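Local coordinates for glycoside hydrolase family 81 (Clostridium thermocellum, PDB 6FOP), which degrades beta-1,3-glucans such as laminarin for the bacterium's cellulosome, probably cleaving them within the chain as a family 81 glycoside hydrolase, at residues M554-K559 with E563-G568; E318-Y323 with E357-I362; P435-A438 with N442-A445; G159-G164 with Y216-A221. All blocks are in the same frame, centred on the assembly; numbering follows the deposited sequence.

Contact 1 of 4, residues M554-K559 with E563-G568; sequences MVWGGK and EIWWNG. With MPD ((4S)-2-methyl-2,4-pentanediol), chain O.
A beta-hairpin strand and the loop that follows the hairpin meet through a Met-aromatic contact, M554 on W565. M554 SD lies 4.3 Å from the centroid of the five-membered ring of W565, only 10° off the ring normal. The sulfur is therefore over a face of the indole. A bend at the last torsion of M554 (chi3 56°) brings the methyl group against the ring as well, with CE 3.7 Å from W565 CZ2. The methionine chain crosses the tryptophan at about a right angle. M554 CG packs 3.3 Å from E563 O, whose hydrogen bond comes from S553 OG. W556 reaches W565 from the opposite direction. W565 CH2 is 3.7 Å from W556 CZ2 and sits at the edge of the W556 ring, near its plane.

W556 and K559 flank the two-glycine turn G557-G558 of the hairpin, and W556 N donates to K559 O. The hairpin strands 554-556 and 559-561 are the two inner strands of a four-stranded antiparallel sheet. K559 CE lies over one face of W556.

K559 NZ and E563 OE1 are 4.1 Å apart, too far for a salt bridge. A water joins them, accepting from the lysine and donating to the glutamate. A bound methylpentanediol, probably from the crystallisation liquor, makes a second bridge: K559 NZ donates to its O4 at 2.8 Å and to its O2, and O2 donates to E563 OE1 at 2.7 Å. The diol also lies against W565, its C3 being 3.5 Å from W565 CZ3.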
loop_
_atom_site.group_PDB
_atom_site.type_symbol
_atom_site.label_atom_id
_atom_site.label_comp_id
_atom_site.label_asym_id
_atom_site.label_seq_id
_atom_site.Cartn_x
_atom_site.Cartn_y
_atom_site.Cartn_z
ATOM N N MET A 554 6.588 -11.552 0.655
ATOM C CA MET A 554 7.157 -10.205 0.590
ATOM C C MET A 554 7.267 -9.721 -0.837
ATOM O O MET A 554 7.776 -10.428 -1.699
ATOM C CB MET A 554 8.515 -10.127 1.288
ATOM C CG MET A 554 8.434 -10.362 2.755
ATOM S SD MET A 554 9.872 -10.025 3.765
ATOM C CE MET A 554 10.154 -8.360 3.344
ATOM N N VAL A 555 6.784 -8.501 -1.037
ATOM C CA VAL A 555 6.856 -7.813 -2.316
ATOM C C VAL A 555 7.771 -6.606 -2.175
ATOM O O VAL A 555 7.566 -5.765 -1.288
ATOM C CB VAL A 555 5.436 -7.362 -2.770
ATOM C CG1 VAL A 555 5.490 -6.491 -4.040
ATOM C CG2 VAL A 555 4.542 -8.586 -2.937
ATOM N N TRP A 556 8.790 -6.567 -3.039
ATOM C CA TRP A 556 9.753 -5.487 -3.100
ATOM C C TRP A 556 9.661 -4.774 -4.439
ATOM O O TRP A 556 9.032 -5.253 -5.389
ATOM C CB TRP A 556 11.186 -6.018 -2.947
ATOM C CG TRP A 556 11.510 -6.660 -1.632
ATOM C CD1 TRP A 556 11.132 -7.906 -1.186
ATOM C CD2 TRP A 556 12.345 -6.115 -0.627
ATOM N NE1 TRP A 556 11.664 -8.129 0.050
ATOM C CE2 TRP A 556 12.402 -7.050 0.428
ATOM C CE3 TRP A 556 13.014 -4.899 -0.494
ATOM C CZ2 TRP A 556 13.112 -6.808 1.596
ATOM C CZ3 TRP A 556 13.715 -4.648 0.672
ATOM C CH2 TRP A 556 13.771 -5.606 1.703
ATOM N N GLY A 557 10.305 -3.616 -4.535
ATOM C CA GLY A 557 10.497 -2.997 -5.846
ATOM C C GLY A 557 11.217 -3.879 -6.855
ATOM O O GLY A 557 10.855 -3.910 -8.050
ATOM N N GLY A 558 12.218 -4.602 -6.366
ATOM C CA GLY A 558 13.154 -5.359 -7.218
ATOM C C GLY A 558 13.089 -6.865 -7.096
ATOM O O GLY A 558 13.851 -7.528 -7.786
ATOM N N LYS A 559 12.172 -7.426 -6.299
ATOM C CA LYS A 559 11.977 -8.884 -6.229
ATOM C C LYS A 559 10.654 -9.164 -5.550
ATOM O O LYS A 559 10.045 -8.278 -4.960
ATOM C CB LYS A 559 13.105 -9.575 -5.474
ATOM C CG LYS A 559 13.140 -9.328 -3.972
ATOM C CD LYS A 559 14.206 -10.173 -3.321
ATOM C CE LYS A 559 14.275 -9.943 -1.822
ATOM N NZ LYS A 559 15.372 -10.755 -1.223
ATOM N N GLU A 563 9.749 -15.496 1.648
ATOM C CA GLU A 563 10.566 -15.318 2.854
ATOM C C GLU A 563 9.895 -14.331 3.786
ATOM O O GLU A 563 9.098 -13.497 3.347
ATOM C CB GLU A 563 11.979 -14.832 2.497
ATOM C CG GLU A 563 12.746 -15.772 1.601
ATOM C CD GLU A 563 14.138 -15.287 1.259
ATOM O OE1 GLU A 563 14.295 -14.116 0.882
ATOM O OE2 GLU A 563 15.076 -16.097 1.351
ATOM N N ILE A 564 10.273 -14.392 5.064
ATOM C CA ILE A 564 9.846 -13.419 6.065
ATOM C C ILE A 564 11.034 -12.979 6.891
ATOM O O ILE A 564 12.138 -13.516 6.733
ATOM C CB ILE A 564 8.685 -13.952 6.961
ATOM C CG1 ILE A 564 9.087 -15.234 7.727
ATOM C CG2 ILE A 564 7.440 -14.164 6.120
ATOM C CD1 ILE A 564 8.057 -15.713 8.739
ATOM N N TRP A 565 10.818 -12.015 7.788
ATOM C CA TRP A 565 11.952 -11.427 8.496
ATOM C C TRP A 565 12.576 -12.250 9.593
ATOM O O TRP A 565 13.649 -11.902 10.089
ATOM C CB TRP A 565 11.594 -10.044 9.037
ATOM C CG TRP A 565 11.454 -8.937 8.044
ATOM C CD1 TRP A 565 10.350 -8.144 7.861
ATOM C CD2 TRP A 565 12.464 -8.432 7.161
ATOM N NE1 TRP A 565 10.626 -7.165 6.921
ATOM C CE2 TRP A 565 11.908 -7.338 6.469
ATOM C CE3 TRP A 565 13.780 -8.816 6.874
ATOM C CZ2 TRP A 565 12.631 -6.610 5.501
ATOM C CZ3 TRP A 565 14.507 -8.091 5.935
ATOM C CH2 TRP A 565 13.926 -7.007 5.247
ATOM N N TRP A 566 11.908 -13.322 10.008
ATOM C CA TRP A 566 12.449 -14.228 11.018
ATOM C C TRP A 566 12.406 -15.658 10.509
ATOM O O TRP A 566 11.776 -15.953 9.492
ATOM C CB TRP A 566 11.713 -14.042 12.343
ATOM C CG TRP A 566 10.312 -14.584 12.402
ATOM C CD1 TRP A 566 9.933 -15.797 12.869
ATOM C CD2 TRP A 566 9.110 -13.925 11.992
ATOM N NE1 TRP A 566 8.566 -15.944 12.792
ATOM C CE2 TRP A 566 8.032 -14.805 12.267
ATOM C CE3 TRP A 566 8.823 -12.653 11.470
ATOM C CZ2 TRP A 566 6.708 -14.477 11.997
ATOM C CZ3 TRP A 566 7.483 -12.327 11.201
ATOM C CH2 TRP A 566 6.452 -13.231 11.489
ATOM N N ASN A 567 13.053 -16.555 11.243
ATOM C CA ASN A 567 13.149 -17.949 10.856
ATOM C C ASN A 567 11.909 -18.700 11.335
ATOM O O ASN A 567 11.959 -19.489 12.260
ATOM C CB ASN A 567 14.432 -18.556 11.411
ATOM C CG ASN A 567 14.683 -19.960 10.904
ATOM O OD1 ASN A 567 14.087 -20.412 9.923
ATOM N ND2 ASN A 567 15.581 -20.649 11.558
ATOM N N GLY A 568 10.795 -18.432 10.677
ATOM C CA GLY A 568 9.512 -19.038 11.048
ATOM C C GLY A 568 9.173 -20.211 10.157
ATOM O O GLY A 568 9.885 -20.509 9.184
HETATM C C1 MPD O . 14.104 -11.588 4.058
HETATM C C2 MPD O . 15.239 -11.360 3.071
HETATM O O2 MPD O . 14.684 -11.554 1.754
HETATM C CM MPD O . 16.317 -12.388 3.384
HETATM C C3 MPD O . 15.807 -9.946 3.258
HETATM C C4 MPD O . 16.974 -9.524 2.356
HETATM O O4 MPD O . 16.573 -9.540 0.981
HETATM C C5 MPD O . 17.486 -8.122 2.701
HETATM O O HOH W 1 15.059 -13.439 -1.606
#

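Contact 2 of 4, residues E318-Y323 with E357-I362; sequences EALNRY and EQLGNI. With MPD ((4S)-2-methyl-2,4-pentanediol), chain L.
N321 and L320 of helix 317-329 meet L359, at the end of helix 339-359, and N361, just beyond it. Both helices belong to the helical domain of the enzyme, consistent with the (alpha/alpha)6 barrel known for family 81.

One hydrogen bond joins the two segments. N361 ND2 donates to N321 OD1 at 2.9 Å, with an N-H...O angle of 147°. The donor stands above the carbonyl plane of N321, 37° out of it, and so is not on a lone pair. The two amide planes are clearly turned against each other. N361 ND2 also donates to N325 OD1, one turn further along the same helix, and this is its stronger partner. Together the two bonds tie the amide nitrogen to one side of helix 317-329. N361 OD1 is used in a different way. As the N-cap of helix 362-379, it accepts from A364 N.

Helix 339-359 ends in a Schellman motif, and the chain passes on to helix 362-379. G360 has positive phi, and G360 N bonds back to E357 O at 3.0 Å.

A bound methylpentanediol, probably from the crystallisation liquor, lies by the junction. Its O2 is 3.4 Å from N321 OD1 and 3.5 Å from L359 O; its one proton can go to either, at best as a weak bond.

The apolar part is carried by one methyl group. L359 has CG anti to its carbonyl carbon (chi1 -68°), which directs the branch at the facing helix. L359 CD1 is 4.1 Å from L320 CG, and it comes closer still to the helix backbone, 3.7 Å from N321 CA.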
loop_
_atom_site.group_PDB
_atom_site.type_symbol
_atom_site.label_atom_id
_atom_site.label_comp_id
_atom_site.label_asym_id
_atom_site.label_seq_id
_atom_site.Cartn_x
_atom_site.Cartn_y
_atom_site.Cartn_z
ATOM N N GLU A 318 -21.872 -21.682 25.829
ATOM C CA GLU A 318 -21.276 -21.641 27.167
ATOM C C GLU A 318 -19.760 -21.697 27.074
ATOM O O GLU A 318 -19.057 -21.037 27.855
ATOM C CB GLU A 318 -21.838 -22.774 28.053
ATOM C CG GLU A 318 -23.333 -22.563 28.315
ATOM C CD GLU A 318 -23.892 -23.374 29.465
ATOM O OE1 GLU A 318 -23.246 -23.399 30.523
ATOM O OE2 GLU A 318 -25.001 -23.925 29.304
ATOM N N ALA A 319 -19.249 -22.488 26.131
ATOM C CA ALA A 319 -17.797 -22.528 25.911
ATOM C C ALA A 319 -17.282 -21.185 25.373
ATOM O O ALA A 319 -16.272 -20.658 25.860
ATOM C CB ALA A 319 -17.408 -23.639 24.966
ATOM N N LEU A 320 -18.022 -20.612 24.426
ATOM C CA LEU A 320 -17.629 -19.298 23.887
ATOM C C LEU A 320 -17.572 -18.250 24.987
ATOM O O LEU A 320 -16.652 -17.430 25.047
ATOM C CB LEU A 320 -18.575 -18.906 22.759
ATOM C CG LEU A 320 -18.206 -17.645 21.995
ATOM C CD1 LEU A 320 -16.953 -17.890 21.202
ATOM C CD2 LEU A 320 -19.291 -17.187 21.046
ATOM N N ASN A 321 -18.568 -18.290 25.876
ATOM C CA ASN A 321 -18.617 -17.367 26.995
ATOM C C ASN A 321 -17.430 -17.580 27.911
ATOM O O ASN A 321 -16.849 -16.618 28.430
ATOM C CB ASN A 321 -19.928 -17.514 27.760
ATOM C CG ASN A 321 -20.092 -16.459 28.830
ATOM O OD1 ASN A 321 -20.152 -15.288 28.536
ATOM N ND2 ASN A 321 -20.139 -16.883 30.076
ATOM N N ARG A 322 -17.085 -18.845 28.152
ATOM C CA ARG A 322 -15.903 -19.103 28.959
ATOM C C ARG A 322 -14.627 -18.561 28.304
ATOM O O ARG A 322 -13.761 -17.987 28.997
ATOM C CB ARG A 322 -15.751 -20.609 29.243
ATOM C CG ARG A 322 -14.444 -20.960 29.951
ATOM C CD ARG A 322 -14.454 -22.381 30.471
ATOM N NE ARG A 322 -14.811 -23.366 29.460
ATOM C CZ ARG A 322 -13.982 -23.859 28.541
ATOM N NH1 ARG A 322 -12.709 -23.465 28.496
ATOM N NH2 ARG A 322 -14.442 -24.749 27.664
ATOM N N TYR A 323 -14.507 -18.721 26.992
ATOM C CA TYR A 323 -13.363 -18.136 26.301
ATOM C C TYR A 323 -13.298 -16.617 26.476
ATOM O O TYR A 323 -12.219 -16.061 26.659
ATOM C CB TYR A 323 -13.347 -18.501 24.796
ATOM C CG TYR A 323 -13.455 -19.971 24.477
ATOM C CD1 TYR A 323 -13.059 -20.951 25.365
ATOM C CD2 TYR A 323 -13.998 -20.390 23.265
ATOM C CE1 TYR A 323 -13.199 -22.300 25.052
ATOM C CE2 TYR A 323 -14.150 -21.715 22.946
ATOM C CZ TYR A 323 -13.795 -22.685 23.863
ATOM O OH TYR A 323 -13.947 -24.009 23.524
ATOM N N GLU A 357 -20.586 -8.761 24.004
ATOM C CA GLU A 357 -21.882 -8.095 23.957
ATOM C C GLU A 357 -22.974 -9.045 23.471
ATOM O O GLU A 357 -24.069 -9.124 24.069
ATOM C CB GLU A 357 -21.830 -6.870 23.046
ATOM C CG GLU A 357 -20.965 -5.757 23.607
ATOM C CD GLU A 357 -20.651 -4.660 22.642
ATOM O OE1 GLU A 357 -20.694 -4.924 21.428
ATOM O OE2 GLU A 357 -20.311 -3.554 23.128
ATOM N N GLN A 358 -22.678 -9.823 22.439
ATOM C CA GLN A 358 -23.655 -10.808 21.896
ATOM C C GLN A 358 -24.065 -11.840 22.945
ATOM O O GLN A 358 -25.215 -12.292 22.959
ATOM C CB GLN A 358 -23.078 -11.532 20.682
ATOM C CG GLN A 358 -22.952 -10.629 19.463
ATOM C CD GLN A 358 -22.137 -11.241 18.343
ATOM O OE1 GLN A 358 -21.626 -12.353 18.429
ATOM N NE2 GLN A 358 -21.991 -10.485 17.280
ATOM N N LEU A 359 -23.115 -12.208 23.806
ATOM C CA LEU A 359 -23.381 -13.193 24.848
ATOM C C LEU A 359 -24.053 -12.623 26.072
ATOM O O LEU A 359 -24.476 -13.399 26.935
ATOM C CB LEU A 359 -22.075 -13.863 25.258
ATOM C CG LEU A 359 -21.443 -14.758 24.198
ATOM C CD1 LEU A 359 -19.982 -14.967 24.540
ATOM C CD2 LEU A 359 -22.132 -16.103 24.110
ATOM N N GLY A 360 -24.137 -11.305 26.184
ATOM C CA GLY A 360 -24.659 -10.668 27.402
ATOM C C GLY A 360 -23.658 -10.687 28.545
ATOM O O GLY A 360 -24.028 -10.539 29.709
ATOM N N ASN A 361 -22.378 -10.826 28.216
ATOM C CA ASN A 361 -21.319 -10.839 29.225
ATOM C C ASN A 361 -20.835 -9.403 29.481
ATOM O O ASN A 361 -19.866 -8.915 28.909
ATOM C CB ASN A 361 -20.195 -11.776 28.813
ATOM C CG ASN A 361 -19.230 -12.047 29.953
ATOM O OD1 ASN A 361 -19.016 -11.181 30.823
ATOM N ND2 ASN A 361 -18.661 -13.262 29.981
ATOM N N ILE A 362 -21.629 -8.702 30.273
ATOM C CA ILE A 362 -21.414 -7.289 30.552
ATOM C C ILE A 362 -20.120 -7.091 31.322
ATOM O O ILE A 362 -19.396 -6.129 31.072
ATOM C CB ILE A 362 -22.623 -6.661 31.272
ATOM C CG1 ILE A 362 -23.888 -6.807 30.400
ATOM C CG2 ILE A 362 -22.345 -5.218 31.658
ATOM C CD1 ILE A 362 -23.808 -6.244 29.007
HETATM C C1 MPD L . -25.362 -14.192 30.257
HETATM C C2 MPD L . -24.014 -14.838 30.559
HETATM O O2 MPD L . -22.945 -14.013 30.016
HETATM C CM MPD L . -23.853 -14.886 32.078
HETATM C C3 MPD L . -23.911 -16.287 30.043
HETATM C C4 MPD L . -24.122 -16.594 28.543
HETATM O O4 MPD L . -23.706 -17.945 28.232
HETATM C C5 MPD L . -25.587 -16.534 28.122
#

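Contact 3 of 4, residues P435-A438 with N442-A445; sequences PQWA and NWGA
Two hydrogen bonds from N442 and W443 reach back to carbonyls of Q436 and W437. They fasten the start of helix 440-455 to the short, weakly bonded helix 435-438, so the contact is a close junction of two consecutive helices in the helical domain. N442 ND2 donates to Q436 O at 2.9 Å, and the bond is nearly straight at 173°. The carbonyl oxygen lies in the amide plane of N442, while the donor stands well above the carbonyl plane of Q436. Q436 O also accepts from S439 OG in the linking turn, so two donors hold it. The backbone bond is W443 N to W437 O, 3.0 Å long. Helix 440-455 has a wider pi-type turn at 442-444.

Next come the aromatic rings. W437 and W443 form an offset stack of their five-membered rings, with centroids 4.2 Å apart and planes at 30°. The overlap is by one corner of W443: its CD1 lies over a face of W437, 3.3 Å from W437 NE1. The indole N-H of W437 is taken by E377 OE2 of helix 362-379. That bond probably fixes the rotation of the ring on which W443 rests. W437 has CG anti to its backbone N (chi1 -171°), which carries the indole round to W443 although its CB points away. W443 also touches T381, a calcium-site residue; a calcium ion lies about 8 Å from the W443 side chain.

The backbones also meet directly: G444 CA comes 3.3 Å from A438 O. W443 CB stands over the face of W437, nearly on the normal of the six-membered ring, 3.6 Å from its centroid, a CH-pi contact.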
loop_
_atom_site.group_PDB
_atom_site.type_symbol
_atom_site.label_atom_id
_atom_site.label_comp_id
_atom_site.label_asym_id
_atom_site.label_seq_id
_atom_site.Cartn_x
_atom_site.Cartn_y
_atom_site.Cartn_z
ATOM N N PRO A 435 -20.653 7.932 20.585
ATOM C CA PRO A 435 -20.410 9.100 19.749
ATOM C C PRO A 435 -19.808 10.278 20.505
ATOM O O PRO A 435 -19.164 11.139 19.903
ATOM C CB PRO A 435 -21.809 9.437 19.202
ATOM C CG PRO A 435 -22.755 8.948 20.245
ATOM C CD PRO A 435 -22.096 7.735 20.843
ATOM N N GLN A 436 -20.061 10.335 21.804
ATOM C CA GLN A 436 -19.547 11.394 22.658
ATOM C C GLN A 436 -18.006 11.291 22.745
ATOM O O GLN A 436 -17.280 12.237 22.446
ATOM C CB GLN A 436 -20.237 11.223 24.031
ATOM C CG GLN A 436 -19.794 12.116 25.136
ATOM C CD GLN A 436 -20.481 11.738 26.420
ATOM O OE1 GLN A 436 -20.349 10.612 26.895
ATOM N NE2 GLN A 436 -21.236 12.653 26.971
ATOM N N TRP A 437 -17.523 10.103 23.077
ATOM C CA TRP A 437 -16.075 9.860 23.214
ATOM C C TRP A 437 -15.300 10.173 21.915
ATOM O O TRP A 437 -14.220 10.765 21.922
ATOM C CB TRP A 437 -15.842 8.389 23.586
ATOM C CG TRP A 437 -14.446 8.043 23.973
ATOM C CD1 TRP A 437 -13.939 7.994 25.240
ATOM C CD2 TRP A 437 -13.365 7.658 23.101
ATOM N NE1 TRP A 437 -12.638 7.623 25.217
ATOM C CE2 TRP A 437 -12.243 7.440 23.920
ATOM C CE3 TRP A 437 -13.241 7.499 21.715
ATOM C CZ2 TRP A 437 -11.010 7.023 23.414
ATOM C CZ3 TRP A 437 -11.998 7.105 21.206
ATOM C CH2 TRP A 437 -10.911 6.866 22.052
ATOM N N ALA A 438 -15.890 9.770 20.801
ATOM C CA ALA A 438 -15.260 9.889 19.497
ATOM C C ALA A 438 -15.394 11.266 18.859
ATOM O O ALA A 438 -14.806 11.500 17.793
ATOM C CB ALA A 438 -15.843 8.835 18.559
ATOM N N ASN A 442 -13.542 15.736 21.894
ATOM C CA ASN A 442 -13.026 14.787 22.844
ATOM C C ASN A 442 -11.836 14.045 22.247
ATOM O O ASN A 442 -10.818 14.689 22.029
ATOM C CB ASN A 442 -14.176 13.909 23.379
ATOM C CG ASN A 442 -15.156 14.718 24.219
ATOM O OD1 ASN A 442 -14.738 15.586 24.982
ATOM N ND2 ASN A 442 -16.442 14.450 24.084
ATOM N N TRP A 443 -11.940 12.746 21.976
ATOM C CA TRP A 443 -10.778 11.979 21.531
ATOM C C TRP A 443 -10.633 11.892 20.008
ATOM O O TRP A 443 -9.616 11.357 19.516
ATOM C CB TRP A 443 -10.790 10.587 22.199
ATOM C CG TRP A 443 -10.795 10.801 23.684
ATOM C CD1 TRP A 443 -11.878 10.732 24.542
ATOM C CD2 TRP A 443 -9.700 11.254 24.468
ATOM N NE1 TRP A 443 -11.495 11.088 25.804
ATOM C CE2 TRP A 443 -10.173 11.428 25.793
ATOM C CE3 TRP A 443 -8.352 11.533 24.182
ATOM C CZ2 TRP A 443 -9.339 11.857 26.828
ATOM C CZ3 TRP A 443 -7.519 11.932 25.215
ATOM C CH2 TRP A 443 -8.019 12.106 26.522
ATOM N N GLY A 444 -11.636 12.365 19.259
ATOM C CA GLY A 444 -11.607 12.231 17.812
ATOM C C GLY A 444 -10.506 13.031 17.133
ATOM O O GLY A 444 -10.004 12.611 16.077
ATOM N N ALA A 445 -10.092 14.149 17.739
ATOM C CA ALA A 445 -9.011 14.937 17.120
ATOM C C ALA A 445 -7.664 14.185 17.092
ATOM O O ALA A 445 -6.963 14.151 16.055
ATOM C CB ALA A 445 -8.890 16.290 17.801
#

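Contact 4 of 4, residues G159-G164 with Y216-A221; sequences GSQCLG and YYKDYA
K218 reaches out from its helix as a straight rod and meets Q161 at about a right angle. A chi1 of -177° sets the chain off away from the backbone nitrogen, and every later torsion is extended, so the ammonium group arrives at full stretch. K218 NZ donates to Q161 OE1 at 3.2 Å, a fairly long bond. The nitrogen approaches from above the carbonyl plane, 53° out of it, and the C=O...N angle is 115°. It is therefore not on a lone pair. The methylene before it also touches that oxygen, K218 CE being 3.4 Å from Q161 OE1.

Q161 is extended too, and its amide works at both ends. NE2 is held by E253 OE2 and by A176 O. These bonds probably fix the turn of the amide, and so set where OE1 faces the lysine. The carboxylate of E253 on the other end of the amide may also make OE1 a better acceptor.

The contact belongs to the packing of helix 211-220 on a face of the eight-stranded antiparallel sheet, at the start of strand 162-167, an inner strand. The sheet lies in the beta-rich N-terminal part of the chain, which is consistent with the beta-sandwich domain of family 81.

C162 is the first residue of the strand, and its CB points toward the helix. Its SG lies beside the middle of the lysine chain, 4.0 Å from K218 CD. F175 on the neighbouring strand 170-175 touches C162, K218 and A221 and so packs against both sides of the contact. The lysine side chain also passes close to a bound methylpentanediol, about 4 Å away.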
loop_
_atom_site.group_PDB
_atom_site.type_symbol
_atom_site.label_atom_id
_atom_site.label_comp_id
_atom_site.label_asym_id
_atom_site.label_seq_id
_atom_site.Cartn_x
_atom_site.Cartn_y
_atom_site.Cartn_z
ATOM N N GLY A 159 23.618 13.855 -36.851
ATOM C CA GLY A 159 22.736 14.976 -37.131
ATOM C C GLY A 159 21.263 14.756 -36.858
ATOM O O GLY A 159 20.474 15.671 -37.048
ATOM N N SER A 160 20.863 13.566 -36.418
ATOM C CA SER A 160 19.434 13.313 -36.208
ATOM C C SER A 160 18.993 13.809 -34.843
ATOM O O SER A 160 19.795 13.952 -33.914
ATOM C CB SER A 160 19.095 11.842 -36.360
ATOM O OG SER A 160 19.837 11.081 -35.459
ATOM N N GLN A 161 17.709 14.102 -34.742
ATOM C CA GLN A 161 17.132 14.616 -33.495
ATOM C C GLN A 161 17.058 13.584 -32.367
ATOM O O GLN A 161 17.167 13.921 -31.177
ATOM C CB GLN A 161 15.745 15.150 -33.816
ATOM C CG GLN A 161 15.132 15.755 -32.627
ATOM C CD GLN A 161 13.870 16.488 -32.862
ATOM O OE1 GLN A 161 13.286 16.491 -33.938
ATOM N NE2 GLN A 161 13.413 17.107 -31.802
ATOM N N CYS A 162 16.874 12.332 -32.762
ATOM C CA CYS A 162 16.815 11.232 -31.845
ATOM C C CYS A 162 17.674 10.104 -32.315
ATOM O O CYS A 162 18.003 10.020 -33.508
ATOM C CB CYS A 162 15.374 10.805 -31.566
ATOM S SG CYS A 162 14.598 9.691 -32.737
ATOM N N LEU A 163 18.033 9.236 -31.366
ATOM C CA LEU A 163 18.720 7.990 -31.674
ATOM C C LEU A 163 17.907 6.850 -31.129
ATOM O O LEU A 163 17.282 6.985 -30.067
ATOM C CB LEU A 163 20.120 7.926 -31.037
ATOM C CG LEU A 163 21.103 9.039 -31.391
ATOM C CD1 LEU A 163 22.386 8.856 -30.602
ATOM C CD2 LEU A 163 21.407 9.092 -32.887
ATOM N N GLY A 164 17.881 5.767 -31.878
ATOM C CA GLY A 164 17.376 4.495 -31.381
ATOM C C GLY A 164 18.562 3.605 -31.091
ATOM O O GLY A 164 19.388 3.378 -31.985
ATOM N N TYR A 216 6.649 6.769 -32.982
ATOM C CA TYR A 216 5.521 6.991 -32.065
ATOM C C TYR A 216 6.005 7.500 -30.713
ATOM O O TYR A 216 5.457 8.470 -30.172
ATOM C CB TYR A 216 4.751 5.693 -31.889
ATOM C CG TYR A 216 3.501 5.896 -31.045
ATOM C CD1 TYR A 216 2.339 6.434 -31.605
ATOM C CD2 TYR A 216 3.492 5.596 -29.681
ATOM C CE1 TYR A 216 1.208 6.657 -30.841
ATOM C CE2 TYR A 216 2.345 5.799 -28.918
ATOM C CZ TYR A 216 1.215 6.313 -29.498
ATOM O OH TYR A 216 0.103 6.524 -28.710
ATOM N N TYR A 217 7.040 6.887 -30.169
ATOM C CA TYR A 217 7.609 7.352 -28.889
ATOM C C TYR A 217 8.207 8.753 -29.015
ATOM O O TYR A 217 8.051 9.565 -28.119
ATOM C CB TYR A 217 8.576 6.343 -28.315
ATOM C CG TYR A 217 7.880 5.186 -27.604
ATOM C CD1 TYR A 217 7.139 4.246 -28.308
ATOM C CD2 TYR A 217 7.970 5.046 -26.222
ATOM C CE1 TYR A 217 6.518 3.192 -27.655
ATOM C CE2 TYR A 217 7.351 4.001 -25.564
ATOM C CZ TYR A 217 6.629 3.087 -26.290
ATOM O OH TYR A 217 6.008 2.036 -25.647
ATOM N N LYS A 218 8.838 9.069 -30.152
ATOM C CA LYS A 218 9.315 10.426 -30.393
ATOM C C LYS A 218 8.181 11.427 -30.381
ATOM O O LYS A 218 8.344 12.532 -29.873
ATOM C CB LYS A 218 10.103 10.494 -31.703
ATOM C CG LYS A 218 10.679 11.870 -31.974
ATOM C CD LYS A 218 11.367 11.946 -33.321
ATOM C CE LYS A 218 11.867 13.372 -33.547
ATOM N NZ LYS A 218 12.322 13.637 -34.933
ATOM N N ASP A 219 7.021 11.041 -30.927
ATOM C CA ASP A 219 5.885 11.947 -30.953
ATOM C C ASP A 219 5.522 12.503 -29.582
ATOM O O ASP A 219 5.040 13.628 -29.498
ATOM C CB ASP A 219 4.630 11.275 -31.520
ATOM C CG ASP A 219 4.666 11.069 -33.013
ATOM O OD1 ASP A 219 5.395 11.777 -33.715
ATOM O OD2 ASP A 219 3.890 10.191 -33.487
ATOM N N TYR A 220 5.689 11.704 -28.533
ATOM C CA TYR A 220 5.341 12.145 -27.163
ATOM C C TYR A 220 6.542 12.384 -26.255
ATOM O O TYR A 220 6.386 12.726 -25.097
ATOM C CB TYR A 220 4.336 11.158 -26.537
ATOM C CG TYR A 220 3.087 11.063 -27.376
ATOM C CD1 TYR A 220 2.129 12.076 -27.349
ATOM C CD2 TYR A 220 2.928 10.024 -28.309
ATOM C CE1 TYR A 220 1.000 12.013 -28.148
ATOM C CE2 TYR A 220 1.818 9.968 -29.117
ATOM C CZ TYR A 220 0.863 10.970 -29.037
ATOM O OH TYR A 220 -0.222 10.905 -29.835
ATOM N N ALA A 221 7.759 12.319 -26.807
ATOM C CA ALA A 221 8.984 12.434 -25.997
ATOM C C ALA A 221 9.209 13.804 -25.403
ATOM O O ALA A 221 9.986 13.952 -24.441
ATOM C CB ALA A 221 10.225 12.009 -26.796
#

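Overall arrangement
The four contacts are separate, and no two of them touch. Contact 4 lies in the beta-rich N-terminal part, and contacts 1, 2 and 3 lie within the family 81 C-terminal range. Contacts 2 and 4 are farthest apart, with centres about 71 Å from each other, on opposite sides of the chain's centre. Contacts 2 and 3 are the nearest pair, about 12 Å between nearest atoms, and both join helices. Contact 1 is the most central, its centre about 15 Å from that of the chain. Methylpentanediol is bound at contacts 1 and 2, and another lies near K218 of contact 4; all probably come from the crystallisation liquor. A calcium ion lies about 8 Å from the side chain of W443 in contact 3.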